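Local coordinates for immunoreactive 84kD antigen PG93 (Porphyromonas gingivalis, PDB 5M11), which serves as an essential surface component of the type IX secretion system of this oral bacterium and binds zinc and calcium ions, at residues I140-A145 with N177-A182; K146-T151 with M163-Q168. All coordinates share one frame; numbering follows the deposited sequence.

Interaction 1 (I140-A145 with N177-A182); sequences IPATYA and NLQDPA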
ATOM      1  N   ILE A 140     -23.514  -2.580  17.987  1.00 38.23           N
ATOM      2  CA  ILE A 140     -23.419  -1.307  18.695  1.00 35.90           C
ATOM      3  C   ILE A 140     -24.837  -0.864  19.155  1.00 41.58           C
ATOM      4  O   ILE A 140     -25.610  -0.334  18.359  1.00 44.02           O
ATOM      5  CB  ILE A 140     -22.660  -0.242  17.874  1.00 37.08           C
ATOM      6  CG1 ILE A 140     -21.176  -0.620  17.795  1.00 35.94           C
ATOM      7  CG2 ILE A 140     -22.835   1.139  18.479  1.00 37.20           C
ATOM      8  CD1 ILE A 140     -20.539  -0.167  16.600  1.00 42.03           C
ATOM      9  N   PRO A 141     -25.208  -1.127  20.426  1.00 35.48           N
ATOM     10  CA  PRO A 141     -26.555  -0.771  20.883  1.00 34.82           C
ATOM     11  C   PRO A 141     -26.808   0.713  21.088  1.00 41.53           C
ATOM     12  O   PRO A 141     -27.958   1.090  21.304  1.00 43.07           O
ATOM     13  CB  PRO A 141     -26.661  -1.480  22.226  1.00 36.65           C
ATOM     14  CG  PRO A 141     -25.278  -1.644  22.697  1.00 40.61           C
ATOM     15  CD  PRO A 141     -24.455  -1.851  21.475  1.00 36.33           C
ATOM     16  N   ALA A 142     -25.754   1.560  21.079  1.00 39.34           N
ATOM     17  CA  ALA A 142     -25.889   3.002  21.359  1.00 38.06           C
ATOM     18  C   ALA A 142     -24.669   3.777  20.955  1.00 41.58           C
ATOM     19  O   ALA A 142     -23.559   3.265  21.035  1.00 41.84           O
ATOM     20  CB  ALA A 142     -26.119   3.218  22.853  1.00 37.92           C
ATOM     21  N   THR A 143     -24.873   5.040  20.587  1.00 38.22           N
ATOM     22  CA  THR A 143     -23.832   6.023  20.317  1.00 37.33           C
ATOM     23  C   THR A 143     -24.317   7.278  20.987  1.00 40.20           C
ATOM     24  O   THR A 143     -25.364   7.804  20.611  1.00 42.24           O
ATOM     25  CB  THR A 143     -23.479   6.199  18.812  1.00 47.36           C
ATOM     26  OG1 THR A 143     -22.902   4.992  18.307  1.00 50.34           O
ATOM     27  CG2 THR A 143     -22.472   7.331  18.579  1.00 44.22           C
ATOM     28  N   TYR A 144     -23.599   7.705  22.022  1.00 34.72           N
ATOM     29  CA  TYR A 144     -23.866   8.927  22.776  1.00 35.98           C
ATOM     30  C   TYR A 144     -23.075  10.046  22.118  1.00 41.65           C
ATOM     31  O   TYR A 144     -22.086   9.756  21.440  1.00 41.83           O
ATOM     32  CB  TYR A 144     -23.502   8.757  24.260  1.00 36.60           C
ATOM     33  CG  TYR A 144     -23.923   7.430  24.877  1.00 39.13           C
ATOM     34  CD1 TYR A 144     -25.237   6.960  24.759  1.00 42.12           C
ATOM     35  CD2 TYR A 144     -23.033   6.677  25.625  1.00 38.90           C
ATOM     36  CE1 TYR A 144     -25.645   5.775  25.376  1.00 40.73           C
ATOM     37  CE2 TYR A 144     -23.432   5.495  26.252  1.00 40.05           C
ATOM     38  CZ  TYR A 144     -24.739   5.051  26.131  1.00 46.80           C
ATOM     39  OH  TYR A 144     -25.099   3.876  26.745  1.00 47.00           O
ATOM     40  N   ALA A 145     -23.546  11.311  22.241  1.00 39.20           N
ATOM     41  CA  ALA A 145     -22.951  12.520  21.636  1.00 39.22           C
ATOM     42  C   ALA A 145     -22.712  12.364  20.116  1.00 44.22           C
ATOM     43  O   ALA A 145     -21.762  12.954  19.600  1.00 44.24           O
ATOM     44  CB  ALA A 145     -21.649  12.871  22.329  1.00 38.76           C
ATOM     45  N   ASN A 177     -31.148   6.627  29.697  1.00 44.27           N
ATOM     46  CA  ASN A 177     -31.015   6.720  28.244  1.00 42.22           C
ATOM     47  C   ASN A 177     -29.963   7.760  27.945  1.00 45.68           C
ATOM     48  O   ASN A 177     -30.284   8.949  27.794  1.00 47.69           O
ATOM     49  CB  ASN A 177     -32.364   7.057  27.597  1.00 39.14           C
ATOM     50  CG  ASN A 177     -32.312   7.197  26.109  1.00 54.97           C
ATOM     51  OD1 ASN A 177     -31.491   6.588  25.418  1.00 50.32           O
ATOM     52  ND2 ASN A 177     -33.223   7.985  25.583  1.00 56.18           N
ATOM     53  N   LEU A 178     -28.693   7.334  27.902  1.00 38.29           N
ATOM     54  CA  LEU A 178     -27.591   8.278  27.721  1.00 35.78           C
ATOM     55  C   LEU A 178     -27.504   8.815  26.282  1.00 39.36           C
ATOM     56  O   LEU A 178     -26.638   9.637  25.982  1.00 40.40           O
ATOM     57  CB  LEU A 178     -26.259   7.689  28.193  1.00 33.28           C
ATOM     58  CG  LEU A 178     -26.177   7.297  29.660  1.00 37.57           C
ATOM     59  CD1 LEU A 178     -24.771   6.765  29.993  1.00 37.16           C
ATOM     60  CD2 LEU A 178     -26.566   8.456  30.584  1.00 37.30           C
ATOM     61  N   GLN A 179     -28.438   8.412  25.425  1.00 35.89           N
ATOM     62  CA  GLN A 179     -28.571   8.919  24.064  1.00 36.39           C
ATOM     63  C   GLN A 179     -29.358  10.234  24.108  1.00 44.46           C
ATOM     64  O   GLN A 179     -29.571  10.875  23.080  1.00 45.94           O
ATOM     65  CB  GLN A 179     -29.241   7.884  23.152  1.00 37.27           C
ATOM     66  CG  GLN A 179     -28.505   7.750  21.845  1.00 38.02           C
ATOM     67  CD  GLN A 179     -28.937   6.574  21.027  1.00 52.40           C
ATOM     68  OE1 GLN A 179     -28.192   5.611  20.846  1.00 51.10           O
ATOM     69  NE2 GLN A 179     -30.092   6.685  20.402  1.00 45.11           N
ATOM     70  N   ASP A 180     -29.762  10.640  25.327  1.00 42.62           N
ATOM     71  CA  ASP A 180     -30.474  11.873  25.641  1.00 44.29           C
ATOM     72  C   ASP A 180     -29.521  12.791  26.423  1.00 48.29           C
ATOM     73  O   ASP A 180     -29.114  12.456  27.533  1.00 47.65           O
ATOM     74  CB  ASP A 180     -31.761  11.566  26.427  1.00 47.20           C
ATOM     75  CG  ASP A 180     -32.493  12.749  27.032  1.00 63.93           C
ATOM     76  OD1 ASP A 180     -32.157  13.898  26.685  1.00 68.27           O
ATOM     77  OD2 ASP A 180     -33.426  12.523  27.842  1.00 70.75           O
ATOM     78  N   PRO A 181     -29.186  13.979  25.888  1.00 45.12           N
ATOM     79  CA  PRO A 181     -28.312  14.904  26.636  1.00 44.04           C
ATOM     80  C   PRO A 181     -28.788  15.222  28.058  1.00 48.05           C
ATOM     81  O   PRO A 181     -27.955  15.340  28.948  1.00 48.31           O
ATOM     82  CB  PRO A 181     -28.329  16.164  25.787  1.00 47.42           C
ATOM     83  CG  PRO A 181     -28.644  15.676  24.419  1.00 51.92           C
ATOM     84  CD  PRO A 181     -29.601  14.560  24.596  1.00 47.42           C
ATOM     85  N   ALA A 182     -30.106  15.300  28.296  1.00 44.79           N
ATOM     86  CA  ALA A 182     -30.623  15.590  29.630  1.00 45.24           C
ATOM     87  C   ALA A 182     -30.235  14.515  30.685  1.00 51.34           C
ATOM     88  O   ALA A 182     -30.221  14.834  31.877  1.00 53.59           O
ATOM     89  CB  ALA A 182     -32.120  15.747  29.576  1.00 48.07           C
TER
HETATM   90  O   HOH W   1     -28.012   4.205  27.009  1.00 36.28           O
HETATM   91  O   HOH W   2     -26.188  11.751  23.703  1.00 61.42           O
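The ring of Y144 carries L178 on one face: L178 CB stands 3.6 Å from the ring centroid, 18° off the normal, a CH-pi contact displaced toward the rim on the CE1 side. L178 O lies 3.3 Å from Y144 CD1. Y144 CG lies anti to its own carbonyl carbon (chi1 -42°), which turns the ring to the loop although the bond to CB does not aim there. Beside it the Q179 side chain, extended beyond CG, reaches obliquely toward A142 and T143; its CG packs 3.4 Å from T143 O, and its OE1 takes a weak hydrogen bond of 3.4 Å from T143 N. Two waters span the contact: one links Y144 OH and, weakly, L178 N, while the other accepts from A145 N and donates to L178 O at 3.1 Å. Behind these, a type I turn from N177 to D180, closed by D180 N to N177 O, presents L178 and Q179, and an Asx turn at D180 leads into the 3-10 segment. W184 NE1 also bonds L178 O. In this propeller domain the contact joins strand 139-144, an outermost strand of one four-stranded sheet, to the loop between strands 168-173 and 185-187 of the next, with L161 of strand 160-165 touching both Y144 and L178.

Interaction 2 (K146-T151 with M163-Q168); sequences KGTKVT and MLKEGQ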
ATOM      1  N   LYS A 146     -23.561  11.543  19.412  1.00 40.36           N
ATOM      2  CA  LYS A 146     -23.474  11.212  17.985  1.00 39.66           C
ATOM      3  C   LYS A 146     -23.057  12.425  17.171  1.00 46.63           C
ATOM      4  O   LYS A 146     -23.683  13.473  17.298  1.00 49.85           O
ATOM      5  CB  LYS A 146     -24.815  10.676  17.493  1.00 41.78           C
ATOM      6  CG  LYS A 146     -24.695   9.584  16.446  1.00 53.86           C
ATOM      7  CD  LYS A 146     -26.049   8.932  16.113  1.00 66.04           C
ATOM      8  CE  LYS A 146     -26.471   7.824  17.063  1.00 74.66           C
ATOM      9  NZ  LYS A 146     -27.732   7.166  16.616  1.00 80.96           N
ATOM     10  N   GLY A 147     -21.952  12.297  16.432  1.00 41.91           N
ATOM     11  CA  GLY A 147     -21.397  13.347  15.585  1.00 43.31           C
ATOM     12  C   GLY A 147     -20.673  14.481  16.278  1.00 49.23           C
ATOM     13  O   GLY A 147     -20.517  15.554  15.695  1.00 54.36           O
ATOM     14  N   THR A 148     -20.195  14.269  17.494  1.00 42.33           N
ATOM     15  CA  THR A 148     -19.460  15.273  18.257  1.00 42.23           C
ATOM     16  C   THR A 148     -18.180  14.641  18.745  1.00 46.07           C
ATOM     17  O   THR A 148     -18.222  13.532  19.278  1.00 44.22           O
ATOM     18  CB  THR A 148     -20.323  15.803  19.419  1.00 47.63           C
ATOM     19  OG1 THR A 148     -21.569  16.251  18.890  1.00 53.59           O
ATOM     20  CG2 THR A 148     -19.641  16.912  20.242  1.00 43.12           C
ATOM     21  N   LYS A 149     -17.042  15.339  18.585  1.00 44.18           N
ATOM     22  CA  LYS A 149     -15.770  14.815  19.054  1.00 42.64           C
ATOM     23  C   LYS A 149     -15.865  14.647  20.559  1.00 46.59           C
ATOM     24  O   LYS A 149     -16.256  15.594  21.235  1.00 47.66           O
ATOM     25  CB  LYS A 149     -14.594  15.744  18.655  1.00 46.23           C
ATOM     26  CG  LYS A 149     -13.215  15.174  18.985  1.00 49.75           C
ATOM     27  CD  LYS A 149     -12.090  16.087  18.600  1.00 59.04           C
ATOM     28  CE  LYS A 149     -10.861  15.885  19.465  1.00 72.42           C
ATOM     29  NZ  LYS A 149     -11.050  16.405  20.852  1.00 79.06           N
ATOM     30  N   VAL A 150     -15.636  13.408  21.049  1.00 41.63           N
ATOM     31  CA  VAL A 150     -15.570  13.002  22.459  1.00 39.93           C
ATOM     32  C   VAL A 150     -14.085  12.703  22.731  1.00 44.65           C
ATOM     33  O   VAL A 150     -13.543  11.724  22.235  1.00 46.51           O
ATOM     34  CB  VAL A 150     -16.506  11.817  22.822  1.00 42.21           C
ATOM     35  CG1 VAL A 150     -16.200  11.277  24.222  1.00 40.85           C
ATOM     36  CG2 VAL A 150     -17.966  12.226  22.714  1.00 42.32           C
ATOM     37  N   THR A 151     -13.433  13.582  23.475  1.00 40.06           N
ATOM     38  CA  THR A 151     -12.018  13.560  23.818  1.00 38.99           C
ATOM     39  C   THR A 151     -11.589  12.274  24.592  1.00 42.20           C
ATOM     40  O   THR A 151     -10.519  11.740  24.284  1.00 44.49           O
ATOM     41  CB  THR A 151     -11.733  14.850  24.576  1.00 40.75           C
ATOM     42  OG1 THR A 151     -11.970  15.929  23.665  1.00 40.75           O
ATOM     43  CG2 THR A 151     -10.328  14.924  25.136  1.00 37.90           C
ATOM     44  N   MET A 163     -17.536  11.125  30.577  1.00 31.13           N
ATOM     45  CA  MET A 163     -17.298  11.550  29.200  1.00 31.46           C
ATOM     46  C   MET A 163     -16.727  12.968  29.161  1.00 37.93           C
ATOM     47  O   MET A 163     -17.254  13.872  29.820  1.00 40.32           O
ATOM     48  CB  MET A 163     -18.632  11.459  28.393  1.00 33.95           C
ATOM     49  CG  MET A 163     -18.705  12.259  27.091  1.00 38.08           C
ATOM     50  SD  MET A 163     -20.146  11.716  26.090  1.00 43.49           S
ATOM     51  CE  MET A 163     -21.256  12.987  26.458  1.00 42.15           C
ATOM     52  N   LEU A 164     -15.652  13.153  28.389  1.00 32.46           N
ATOM     53  CA  LEU A 164     -15.054  14.461  28.213  1.00 33.54           C
ATOM     54  C   LEU A 164     -15.298  14.911  26.775  1.00 37.08           C
ATOM     55  O   LEU A 164     -14.767  14.287  25.857  1.00 37.06           O
ATOM     56  CB  LEU A 164     -13.560  14.404  28.562  1.00 33.40           C
ATOM     57  CG  LEU A 164     -12.715  15.665  28.413  1.00 38.38           C
ATOM     58  CD1 LEU A 164     -13.086  16.744  29.446  1.00 38.72           C
ATOM     59  CD2 LEU A 164     -11.277  15.319  28.599  1.00 40.89           C
ATOM     60  N   LYS A 165     -16.187  15.905  26.575  1.00 32.50           N
ATOM     61  CA  LYS A 165     -16.445  16.442  25.248  1.00 34.14           C
ATOM     62  C   LYS A 165     -16.502  17.951  25.345  1.00 43.89           C
ATOM     63  O   LYS A 165     -16.992  18.507  26.343  1.00 44.88           O
ATOM     64  CB  LYS A 165     -17.686  15.850  24.547  1.00 36.95           C
ATOM     65  CG  LYS A 165     -19.060  16.277  25.062  1.00 52.09           C
ATOM     66  CD  LYS A 165     -20.206  15.862  24.116  1.00 56.92           C
ATOM     67  CE  LYS A 165     -21.586  16.285  24.599  1.00 68.12           C
ATOM     68  NZ  LYS A 165     -21.801  17.765  24.577  1.00 81.03           N
ATOM     69  N   GLU A 166     -15.922  18.614  24.326  1.00 41.84           N
ATOM     70  CA  GLU A 166     -15.814  20.057  24.198  1.00 43.36           C
ATOM     71  C   GLU A 166     -15.394  20.720  25.546  1.00 48.89           C
ATOM     72  O   GLU A 166     -16.011  21.687  25.977  1.00 51.85           O
ATOM     73  CB  GLU A 166     -17.133  20.648  23.676  1.00 46.25           C
ATOM     74  CG  GLU A 166     -17.591  20.149  22.316  1.00 56.01           C
ATOM     75  CD  GLU A 166     -19.063  20.386  22.021  1.00 81.58           C
ATOM     76  OE1 GLU A 166     -19.876  20.376  22.975  1.00 86.35           O
ATOM     77  OE2 GLU A 166     -19.413  20.522  20.825  1.00 71.65           O
ATOM     78  N   GLY A 167     -14.362  20.197  26.199  1.00 44.33           N
ATOM     79  CA  GLY A 167     -13.850  20.781  27.441  1.00 45.80           C
ATOM     80  C   GLY A 167     -14.750  20.704  28.664  1.00 51.67           C
ATOM     81  O   GLY A 167     -14.550  21.433  29.641  1.00 53.24           O
ATOM     82  N   GLN A 168     -15.725  19.800  28.632  1.00 46.54           N
ATOM     83  CA  GLN A 168     -16.645  19.588  29.725  1.00 45.70           C
ATOM     84  C   GLN A 168     -16.611  18.141  30.197  1.00 48.74           C
ATOM     85  O   GLN A 168     -16.562  17.215  29.383  1.00 47.39           O
ATOM     86  CB  GLN A 168     -18.053  19.944  29.271  1.00 48.13           C
ATOM     87  CG  GLN A 168     -18.461  21.361  29.569  1.00 68.17           C
ATOM     88  CD  GLN A 168     -19.884  21.619  29.139  1.00 85.93           C
ATOM     89  OE1 GLN A 168     -20.355  21.133  28.100  1.00 81.96           O
ATOM     90  NE2 GLN A 168     -20.589  22.428  29.911  1.00 75.05           N
TER
HETATM   91  O   HOH W   3     -14.588  17.294  22.311  1.00 35.33           O
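V150 and K165 are the closest pair of CA atoms across the two backbones, 4.5 Å apart, but the pairing is loose. T151 N reaches L164 O over 2.8 Å in a hydrogen bond that is weak because it is strongly bent, with an N-H...O angle of 121°. From 148 to 151 and from 163 to 166 the chains run 109° apart, so the entering loop meets the strand end crosswise. A water joins the backbones where they diverge: it donates to K149 O, accepts from E166 N at 2.8 Å and also bonds T151 OG1. Strands 150-155 and 160-165 form a beta hairpin, the first two strands of a four-stranded antiparallel propeller blade, and the contact lies at the hairpin's open end, where the chain enters the blade. A type I' turn from K165 to Q168 then sends the chain back into strand 168-173. V150 and M163 side chains cross at about a right angle, V150 CG1 being 3.9 Å from M163 CG. V150 CG2, the other branch, lies about equally near M163 SD and K165 CB. T151 places its methyl anti to the backbone N (OG1 chi1 -64°), setting CG2 3.6 Å from L164 CD2. Farther out, the methyl CG2 of T148 touches K165 CD and sits 3.7 Å from E166 OE2. L164 is also packed by V196 and L199 of strand 196-202, in the following blade.

How the interactions relate
The two contacts, with centres 13 Å apart, follow directly along the chain: segment 140-145 of interaction 1 runs straight into segment 146-151 of interaction 2, and interaction 2 is nested within the loop that 140-145 and 177-182 close. They meet at A145, whose CB packs 3.8 Å from V150 CG2 and equally far from K165 CD, with M163 CE slightly beyond. Interaction 1 is between blades, interaction 2 within the second. The zinc ion held by D134 and E137 is about 12 Å from the A142 side chain; interaction 2 is away from the metal sites.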